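Local structure of quinoline 2-oxidoreductase large subunit (Pseudomonas putida, 1T3Q) at residues B[334-339]-B[365-370]; B[193-198]-B[295-300]; B[87-92]-B[330-335]. The protein carries the molybdenum and pterin cytosine dinucleotide site of a molybdenum hydroxylase that probably oxidises quinoline at carbon 2. One frame throughout, in Å; residues are numbered along the deposited sequence.

Contact 1. Residues B[334-339]-B[365-370]. With SMO (dioxosulfidomolybdenum(VI) ion), chain O.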
loop_
_atom_site.group_PDB
_atom_site.type_symbol
_atom_site.label_atom_id
_atom_site.label_comp_id
_atom_site.label_asym_id
_atom_site.label_seq_id
_atom_site.Cartn_x
_atom_site.Cartn_y
_atom_site.Cartn_z
ATOM N N LEU B 334 -34.296 11.935 -10.584
ATOM C CA LEU B 334 -35.167 10.934 -11.200
ATOM C C LEU B 334 -35.117 9.632 -10.403
ATOM O O LEU B 334 -35.891 8.708 -10.658
ATOM C CB LEU B 334 -34.740 10.661 -12.644
ATOM C CG LEU B 334 -34.723 11.849 -13.612
ATOM C CD1 LEU B 334 -34.537 11.331 -15.037
ATOM C CD2 LEU B 334 -36.030 12.629 -13.498
ATOM N N VAL B 335 -34.218 9.583 -9.424
ATOM C CA VAL B 335 -34.037 8.392 -8.598
ATOM C C VAL B 335 -35.283 8.018 -7.786
ATOM O O VAL B 335 -35.452 6.863 -7.390
ATOM C CB VAL B 335 -32.808 8.569 -7.654
ATOM C CG1 VAL B 335 -33.134 9.531 -6.535
ATOM C CG2 VAL B 335 -32.358 7.218 -7.116
ATOM N N GLU B 336 -36.163 8.983 -7.544
ATOM C CA GLU B 336 -37.382 8.702 -6.791
ATOM C C GLU B 336 -38.628 8.510 -7.667
ATOM O O GLU B 336 -38.848 7.424 -8.196
ATOM C CB GLU B 336 -37.622 9.794 -5.745
ATOM C CG GLU B 336 -36.697 9.672 -4.523
ATOM C CD GLU B 336 -37.077 8.503 -3.616
ATOM O OE1 GLU B 336 -36.205 8.015 -2.862
ATOM O OE2 GLU B 336 -38.251 8.081 -3.644
ATOM N N SER B 337 -39.434 9.558 -7.821
ATOM C CA SER B 337 -40.668 9.478 -8.608
ATOM C C SER B 337 -40.555 8.928 -10.031
ATOM O O SER B 337 -41.363 8.093 -10.444
ATOM C CB SER B 337 -41.342 10.855 -8.669
ATOM O OG SER B 337 -41.883 11.213 -7.410
ATOM N N HIS B 338 -39.567 9.399 -10.779
ATOM C CA HIS B 338 -39.398 8.970 -12.160
ATOM C C HIS B 338 -39.272 7.454 -12.312
ATOM O O HIS B 338 -40.087 6.829 -12.988
ATOM C CB HIS B 338 -38.190 9.677 -12.777
ATOM C CG HIS B 338 -38.112 9.554 -14.267
ATOM N ND1 HIS B 338 -37.512 8.486 -14.897
ATOM C CD2 HIS B 338 -38.564 10.366 -15.252
ATOM C CE1 HIS B 338 -37.595 8.646 -16.207
ATOM N NE2 HIS B 338 -38.230 9.780 -16.447
ATOM N N VAL B 339 -38.261 6.854 -11.692
ATOM C CA VAL B 339 -38.103 5.408 -11.808
ATOM C C VAL B 339 -39.214 4.671 -11.071
ATOM O O VAL B 339 -39.569 3.547 -11.435
ATOM C CB VAL B 339 -36.735 4.935 -11.276
ATOM C CG1 VAL B 339 -35.627 5.548 -12.115
ATOM C CG2 VAL B 339 -36.576 5.304 -9.808
ATOM N N CYS B 365 -30.472 19.463 0.968
ATOM C CA CYS B 365 -29.409 18.726 0.318
ATOM C C CYS B 365 -30.073 17.878 -0.766
ATOM O O CYS B 365 -31.251 17.516 -0.663
ATOM C CB CYS B 365 -28.651 17.848 1.312
ATOM S SG CYS B 365 -29.514 16.365 1.750
ATOM N N PRO B 366 -29.340 17.584 -1.841
ATOM C CA PRO B 366 -29.925 16.779 -2.912
ATOM C C PRO B 366 -30.471 15.428 -2.481
ATOM O O PRO B 366 -29.917 14.759 -1.603
ATOM C CB PRO B 366 -28.788 16.658 -3.935
ATOM C CG PRO B 366 -27.551 17.060 -3.186
ATOM C CD PRO B 366 -28.013 18.092 -2.220
ATOM N N ILE B 367 -31.585 15.051 -3.091
ATOM C CA ILE B 367 -32.195 13.764 -2.818
ATOM C C ILE B 367 -31.265 12.781 -3.518
ATOM O O ILE B 367 -30.623 13.126 -4.506
ATOM C CB ILE B 367 -33.623 13.688 -3.415
ATOM C CG1 ILE B 367 -34.448 12.652 -2.652
ATOM C CG2 ILE B 367 -33.569 13.353 -4.898
ATOM C CD1 ILE B 367 -34.775 13.067 -1.225
ATOM N N GLY B 368 -31.174 11.561 -3.003
ATOM C CA GLY B 368 -30.288 10.592 -3.610
ATOM C C GLY B 368 -30.782 9.171 -3.432
ATOM O O GLY B 368 -31.840 8.939 -2.848
ATOM N N ALA B 369 -29.993 8.225 -3.923
ATOM C CA ALA B 369 -30.333 6.812 -3.861
ATOM C C ALA B 369 -30.164 6.190 -2.484
ATOM O O ALA B 369 -29.168 6.414 -1.806
ATOM C CB ALA B 369 -29.488 6.041 -4.866
ATOM N N TYR B 370 -31.165 5.416 -2.088
ATOM C CA TYR B 370 -31.144 4.682 -0.833
ATOM C C TYR B 370 -31.950 3.414 -1.092
ATOM O O TYR B 370 -33.055 3.468 -1.633
ATOM C CB TYR B 370 -31.753 5.496 0.317
ATOM C CG TYR B 370 -31.949 4.712 1.607
ATOM C CD1 TYR B 370 -30.960 3.850 2.092
ATOM C CD2 TYR B 370 -33.118 4.856 2.354
ATOM C CE1 TYR B 370 -31.137 3.149 3.288
ATOM C CE2 TYR B 370 -33.303 4.166 3.554
ATOM C CZ TYR B 370 -32.309 3.313 4.013
ATOM O OH TYR B 370 -32.494 2.625 5.195
HETATM S S SMO O . -29.710 2.233 -3.375
HETATM MO MO SMO O . -28.536 0.524 -3.888
HETATM O OM2 SMO O . -29.407 0.807 -5.367
HETATM O OM1 SMO O . -26.993 1.210 -3.994
HETATM O O HOH W 1 -33.779 6.925 -3.228
#
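Glu336 OE1 is gripped from two directions, by a water that it shares with Gly368 O and by the backbone N of Lys296. Water 1 donates to Glu336 OE1 at 2.7 Å. It gives its other proton to Gly368 O at 2.8 Å. A weak third bond reaches it from Tyr370 N, so the water holds two backbone groups of 365-370 to one carboxylate oxygen. Glu336 OE2 takes a bond from Gln298 NE2. These donors would probably favour the charged form of the buried carboxylate. Glu336 CG meets Ile367 CG1 at 4.2 Å, the two side chains crossing at about a right angle.

Val335 packs on 367-369 with both branches. CG1 lies between the backbone N and the carbonyl carbon (chi1 74°). From there Val335 CG1 approaches Gly368 C at 3.9 Å and also touches the methyl Ile367 CG2. The other branch, Val335 CG2, rests on Ala369 CB at 3.8 Å. No direct hydrogen bond joins the segments; the link is apolar packing plus one water.

Beyond Ala369 the chain enters the molybdenum pocket. Tyr370 C lies 3.4 Å from the sulfur of the dioxosulfidomolybdenum ion. The contact thus backs one wall of the active site of a xanthine dehydrogenase family enzyme, with Glu336 in the N-cap position of helix 337-342.

Contact 2. Residues B[193-198]-B[295-300]; sequences CGRVSA and AKQQRN
Arg195 crosses Gln297 at a slant, and Gln297 OE1 meets the edge of the Arg195 guanidinium. CB starts beside the backbone, nearest to Ala295 O across the contact. Arg195 CG lies 3.0 Å from Gln297 OE1 and also packs on Gln297 CB. The chain then stays extended, and Arg195 CD passes Gln297 OE1 at 3.3 Å. Arg195 NE donates to Gln297 OE1 at 2.9 Å, with an N-H...O angle of 143°. The oxygen lies in the guanidinium plane, with the amide plane turned 77° against it. At the tip, NH1 donates to Cys365 O and NH2 forms a salt bridge with Asp322. A leucine here would probably leave Asp322 and Cys365 O without these partners and the Gln297 amide held less firmly.

The backbones run antiparallel. Val196 and Ala295 form a hydrogen-bonded pair, with Ala295 N to Val196 O at 2.9 Å. Cys193 N adds a bond to Gln298 O at 3.2 Å. Between them Gln297 centres an inverse gamma turn, and water 2 joins its NE2 to Cys193 O. Val196 CG2 presses tightly on Lys296 CG at 3.5 Å. The Lys296 chain then turns away, and its NZ donates to Val373 O.

The bridge lies just past the ends of the antiparallel strands 185-193 and 298-306. Cys193 and Gln298 touch Ala377 of helix 375-393, Gln297 lies against Asp322 of strand 312-322, and Ser197 meets helix 285-291.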
loop_
_atom_site.group_PDB
_atom_site.type_symbol
_atom_site.label_atom_id
_atom_site.label_comp_id
_atom_site.label_asym_id
_atom_site.label_seq_id
_atom_site.Cartn_x
_atom_site.Cartn_y
_atom_site.Cartn_z
ATOM N N CYS B 193 -44.052 10.400 2.062
ATOM C CA CYS B 193 -42.944 9.821 2.807
ATOM C C CYS B 193 -41.987 10.957 3.110
ATOM O O CYS B 193 -41.728 11.801 2.251
ATOM C CB CYS B 193 -42.214 8.762 1.982
ATOM S SG CYS B 193 -43.253 7.402 1.399
ATOM N N GLY B 194 -41.464 10.988 4.330
ATOM C CA GLY B 194 -40.523 12.033 4.674
ATOM C C GLY B 194 -39.138 11.626 4.214
ATOM O O GLY B 194 -38.937 10.508 3.742
ATOM N N ARG B 195 -38.176 12.530 4.332
ATOM C CA ARG B 195 -36.816 12.198 3.949
ATOM C C ARG B 195 -36.256 11.256 5.007
ATOM O O ARG B 195 -36.679 11.285 6.167
ATOM C CB ARG B 195 -35.934 13.452 3.907
ATOM C CG ARG B 195 -36.157 14.322 2.685
ATOM C CD ARG B 195 -35.222 15.528 2.640
ATOM N NE ARG B 195 -35.364 16.200 1.349
ATOM C CZ ARG B 195 -34.351 16.596 0.590
ATOM N NH1 ARG B 195 -33.101 16.401 0.987
ATOM N NH2 ARG B 195 -34.587 17.161 -0.591
ATOM N N VAL B 196 -35.315 10.419 4.591
ATOM C CA VAL B 196 -34.629 9.510 5.495
ATOM C C VAL B 196 -33.183 9.516 5.044
ATOM O O VAL B 196 -32.870 10.007 3.957
ATOM C CB VAL B 196 -35.171 8.053 5.428
ATOM C CG1 VAL B 196 -36.620 8.021 5.854
ATOM C CG2 VAL B 196 -34.990 7.477 4.027
ATOM N N SER B 197 -32.299 8.997 5.889
ATOM C CA SER B 197 -30.884 8.905 5.570
ATOM C C SER B 197 -30.513 7.428 5.559
ATOM O O SER B 197 -31.060 6.653 6.344
ATOM C CB SER B 197 -30.042 9.621 6.636
ATOM O OG SER B 197 -28.661 9.373 6.424
ATOM N N ALA B 198 -29.601 7.041 4.671
ATOM C CA ALA B 198 -29.153 5.651 4.609
ATOM C C ALA B 198 -28.540 5.344 5.974
ATOM O O ALA B 198 -28.533 4.199 6.437
ATOM C CB ALA B 198 -28.109 5.481 3.509
ATOM N N ALA B 295 -33.232 10.601 1.123
ATOM C CA ALA B 295 -33.997 9.859 0.139
ATOM C C ALA B 295 -35.422 9.608 0.571
ATOM O O ALA B 295 -35.807 9.929 1.696
ATOM C CB ALA B 295 -33.308 8.528 -0.141
ATOM N N LYS B 296 -36.193 9.043 -0.358
ATOM C CA LYS B 296 -37.579 8.643 -0.151
ATOM C C LYS B 296 -38.647 9.716 -0.050
ATOM O O LYS B 296 -39.822 9.391 0.125
ATOM C CB LYS B 296 -37.671 7.752 1.092
ATOM C CG LYS B 296 -36.661 6.614 1.119
ATOM C CD LYS B 296 -36.946 5.573 0.035
ATOM C CE LYS B 296 -35.876 4.481 0.032
ATOM N NZ LYS B 296 -36.185 3.373 -0.920
ATOM N N GLN B 297 -38.283 10.987 -0.171
ATOM C CA GLN B 297 -39.309 12.006 -0.027
ATOM C C GLN B 297 -40.135 12.310 -1.266
ATOM O O GLN B 297 -39.805 13.194 -2.050
ATOM C CB GLN B 297 -38.731 13.316 0.526
ATOM C CG GLN B 297 -39.834 14.333 0.837
ATOM C CD GLN B 297 -39.358 15.547 1.613
ATOM O OE1 GLN B 297 -38.245 16.033 1.421
ATOM N NE2 GLN B 297 -40.222 16.059 2.483
ATOM N N GLN B 298 -41.206 11.555 -1.444
ATOM C CA GLN B 298 -42.106 11.811 -2.551
ATOM C C GLN B 298 -43.542 11.751 -2.061
ATOM O O GLN B 298 -43.845 11.145 -1.030
ATOM C CB GLN B 298 -41.871 10.856 -3.742
ATOM C CG GLN B 298 -41.739 9.378 -3.456
ATOM C CD GLN B 298 -41.727 8.532 -4.741
ATOM O OE1 GLN B 298 -42.730 8.456 -5.455
ATOM N NE2 GLN B 298 -40.593 7.897 -5.033
ATOM N N ARG B 299 -44.415 12.437 -2.785
ATOM C CA ARG B 299 -45.827 12.484 -2.464
ATOM C C ARG B 299 -46.482 11.737 -3.612
ATOM O O ARG B 299 -46.143 11.969 -4.772
ATOM C CB ARG B 299 -46.299 13.942 -2.439
ATOM N N ASN B 300 -47.375 10.812 -3.291
ATOM C CA ASN B 300 -48.071 10.056 -4.320
ATOM C C ASN B 300 -49.572 10.137 -4.113
ATOM O O ASN B 300 -50.112 9.558 -3.170
ATOM C CB ASN B 300 -47.635 8.584 -4.329
ATOM C CG ASN B 300 -46.212 8.398 -4.826
ATOM O OD1 ASN B 300 -45.258 8.388 -4.042
ATOM N ND2 ASN B 300 -46.061 8.267 -6.136
HETATM O O HOH W 2 -42.969 14.405 2.682
#

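Contact 3. Residues B[87-92]-B[330-335]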
loop_
_atom_site.group_PDB
_atom_site.type_symbol
_atom_site.label_atom_id
_atom_site.label_comp_id
_atom_site.label_asym_id
_atom_site.label_seq_id
_atom_site.Cartn_x
_atom_site.Cartn_y
_atom_site.Cartn_z
ATOM N N ILE B 87 -19.802 19.222 -10.070
ATOM C CA ILE B 87 -20.446 18.007 -10.544
ATOM C C ILE B 87 -21.586 18.279 -11.515
ATOM O O ILE B 87 -22.623 18.805 -11.123
ATOM C CB ILE B 87 -20.998 17.194 -9.354
ATOM C CG1 ILE B 87 -19.866 16.909 -8.359
ATOM C CG2 ILE B 87 -21.620 15.900 -9.851
ATOM C CD1 ILE B 87 -20.322 16.214 -7.090
ATOM N N VAL B 88 -21.378 17.916 -12.778
ATOM C CA VAL B 88 -22.388 18.094 -13.817
ATOM C C VAL B 88 -23.272 16.850 -13.837
ATOM O O VAL B 88 -22.785 15.742 -14.051
ATOM C CB VAL B 88 -21.734 18.261 -15.203
ATOM C CG1 VAL B 88 -22.802 18.521 -16.265
ATOM C CG2 VAL B 88 -20.735 19.404 -15.163
ATOM N N ALA B 89 -24.566 17.034 -13.608
ATOM C CA ALA B 89 -25.494 15.912 -13.584
ATOM C C ALA B 89 -26.649 16.126 -14.545
ATOM O O ALA B 89 -27.392 17.102 -14.431
ATOM C CB ALA B 89 -26.027 15.708 -12.163
ATOM N N THR B 90 -26.807 15.204 -15.484
ATOM C CA THR B 90 -27.882 15.306 -16.458
ATOM C C THR B 90 -28.430 13.934 -16.827
ATOM O O THR B 90 -27.872 12.905 -16.441
ATOM C CB THR B 90 -27.398 16.019 -17.738
ATOM O OG1 THR B 90 -28.526 16.300 -18.581
ATOM C CG2 THR B 90 -26.394 15.149 -18.486
ATOM N N MET B 91 -29.529 13.933 -17.574
ATOM C CA MET B 91 -30.187 12.710 -18.008
ATOM C C MET B 91 -30.723 12.895 -19.421
ATOM O O MET B 91 -31.128 13.997 -19.795
ATOM C CB MET B 91 -31.358 12.377 -17.076
ATOM C CG MET B 91 -30.982 11.694 -15.772
ATOM S SD MET B 91 -30.639 9.933 -15.980
ATOM C CE MET B 91 -29.435 9.682 -14.681
ATOM N N GLN B 92 -30.736 11.810 -20.189
ATOM C CA GLN B 92 -31.240 11.827 -21.557
ATOM C C GLN B 92 -32.760 11.702 -21.467
ATOM O O GLN B 92 -33.347 10.723 -21.931
ATOM C CB GLN B 92 -30.660 10.647 -22.345
ATOM N N PRO B 330 -24.680 9.749 -9.893
ATOM C CA PRO B 330 -25.279 9.736 -11.234
ATOM C C PRO B 330 -26.790 9.519 -11.374
ATOM O O PRO B 330 -27.304 9.537 -12.492
ATOM C CB PRO B 330 -24.520 8.610 -11.906
ATOM C CG PRO B 330 -24.522 7.565 -10.782
ATOM C CD PRO B 330 -24.222 8.394 -9.521
ATOM N N TRP B 331 -27.506 9.330 -10.270
ATOM C CA TRP B 331 -28.940 9.047 -10.347
ATOM C C TRP B 331 -29.874 10.222 -10.605
ATOM O O TRP B 331 -30.926 10.047 -11.223
ATOM C CB TRP B 331 -29.387 8.320 -9.073
ATOM C CG TRP B 331 -28.376 7.313 -8.615
ATOM C CD1 TRP B 331 -27.679 7.328 -7.440
ATOM C CD2 TRP B 331 -27.876 6.197 -9.362
ATOM N NE1 TRP B 331 -26.771 6.299 -7.412
ATOM C CE2 TRP B 331 -26.870 5.587 -8.577
ATOM C CE3 TRP B 331 -28.176 5.655 -10.619
ATOM C CZ2 TRP B 331 -26.158 4.463 -9.011
ATOM C CZ3 TRP B 331 -27.469 4.535 -11.052
ATOM C CH2 TRP B 331 -26.470 3.952 -10.247
ATOM N N THR B 332 -29.485 11.404 -10.130
ATOM C CA THR B 332 -30.270 12.635 -10.263
ATOM C C THR B 332 -31.577 12.534 -9.493
ATOM O O THR B 332 -31.836 11.541 -8.809
ATOM C CB THR B 332 -30.579 12.994 -11.753
ATOM O OG1 THR B 332 -31.636 12.166 -12.259
ATOM C CG2 THR B 332 -29.336 12.794 -12.614
ATOM N N GLN B 333 -32.402 13.569 -9.595
ATOM C CA GLN B 333 -33.673 13.581 -8.898
ATOM C C GLN B 333 -34.658 12.558 -9.466
ATOM O O GLN B 333 -35.718 12.326 -8.888
ATOM C CB GLN B 333 -34.268 14.994 -8.931
ATOM C CG GLN B 333 -33.377 16.004 -8.205
ATOM C CD GLN B 333 -33.982 17.389 -8.093
ATOM O OE1 GLN B 333 -33.362 18.300 -7.538
ATOM N NE2 GLN B 333 -35.185 17.559 -8.615
ATOM N N LEU B 334 -34.296 11.935 -10.584
ATOM C CA LEU B 334 -35.167 10.934 -11.200
ATOM C C LEU B 334 -35.117 9.632 -10.403
ATOM O O LEU B 334 -35.891 8.708 -10.658
ATOM C CB LEU B 334 -34.740 10.661 -12.644
ATOM C CG LEU B 334 -34.723 11.849 -13.612
ATOM C CD1 LEU B 334 -34.537 11.331 -15.037
ATOM C CD2 LEU B 334 -36.030 12.629 -13.498
ATOM N N VAL B 335 -34.218 9.583 -9.424
ATOM C CA VAL B 335 -34.037 8.392 -8.598
ATOM C C VAL B 335 -35.283 8.018 -7.786
ATOM O O VAL B 335 -35.452 6.863 -7.390
ATOM C CB VAL B 335 -32.808 8.569 -7.654
ATOM C CG1 VAL B 335 -33.134 9.531 -6.535
ATOM C CG2 VAL B 335 -32.358 7.218 -7.116
#
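Met91 lies across Thr332 at a slant and runs past Leu334 in the opposite direction. Its side chain is folded at CB-CG (chi2 -78°), and the bent chain brings CE to the Pro330 and Trp331 carbonyl oxygens. Met91 CG touches both neighbours: Thr332 OG1 lies at 3.6 Å, and the Leu334 methyl CD1 is equally near. The end methyl, Met91 CE, packs on Thr332 CG2 at 3.7 Å. The same methyl comes within 3.1 Å of Pro330 O, a close approach to a carbonyl oxygen. Ala89 CB adds a looser touch on Thr332 CG2.

Thr332 is held from its own side. Its OG1 sits between the backbone N and the carbonyl carbon (chi1 77°) and accepts from Leu334 N at 3.2 Å. This bond is nearly straight, at 165°, and makes an ST turn. The methyl CG2 is thereby left facing Met91.

On the far side of this backbone, Pro330 CG lies over one face of the Trp331 ring. Trp331 NE1 donates to Ala259 O, and the ring meets Tyr545, a residue of the molybdenum pocket. The contact joins strand 87-89 and the loop after it, in the a/b hammerhead region, to the molybdopterin-binding region, with an ST turn just behind the active-site wall.

In the fold
Of the six segments, 87-92 comes first from the N terminus and waits longest for its partner. Contact 3 closes a loop of more than 230 residues when the chain reaches 330-335. Contact 2 falls wholly within that loop, joining 193-198 to 295-300. Contact 1 follows contact 2 in series. It begins at Leu334 and Val335, which also belong to the second segment of contact 3, and closes a short loop at 365-370. Contacts 1 and 2 touch directly, with centres about 9 Å apart; contacts 2 and 3 do not touch. Together they tie the hammerhead region, the sheet containing strand 298-306 and the loop before helix 375-393 around the molybdenum site.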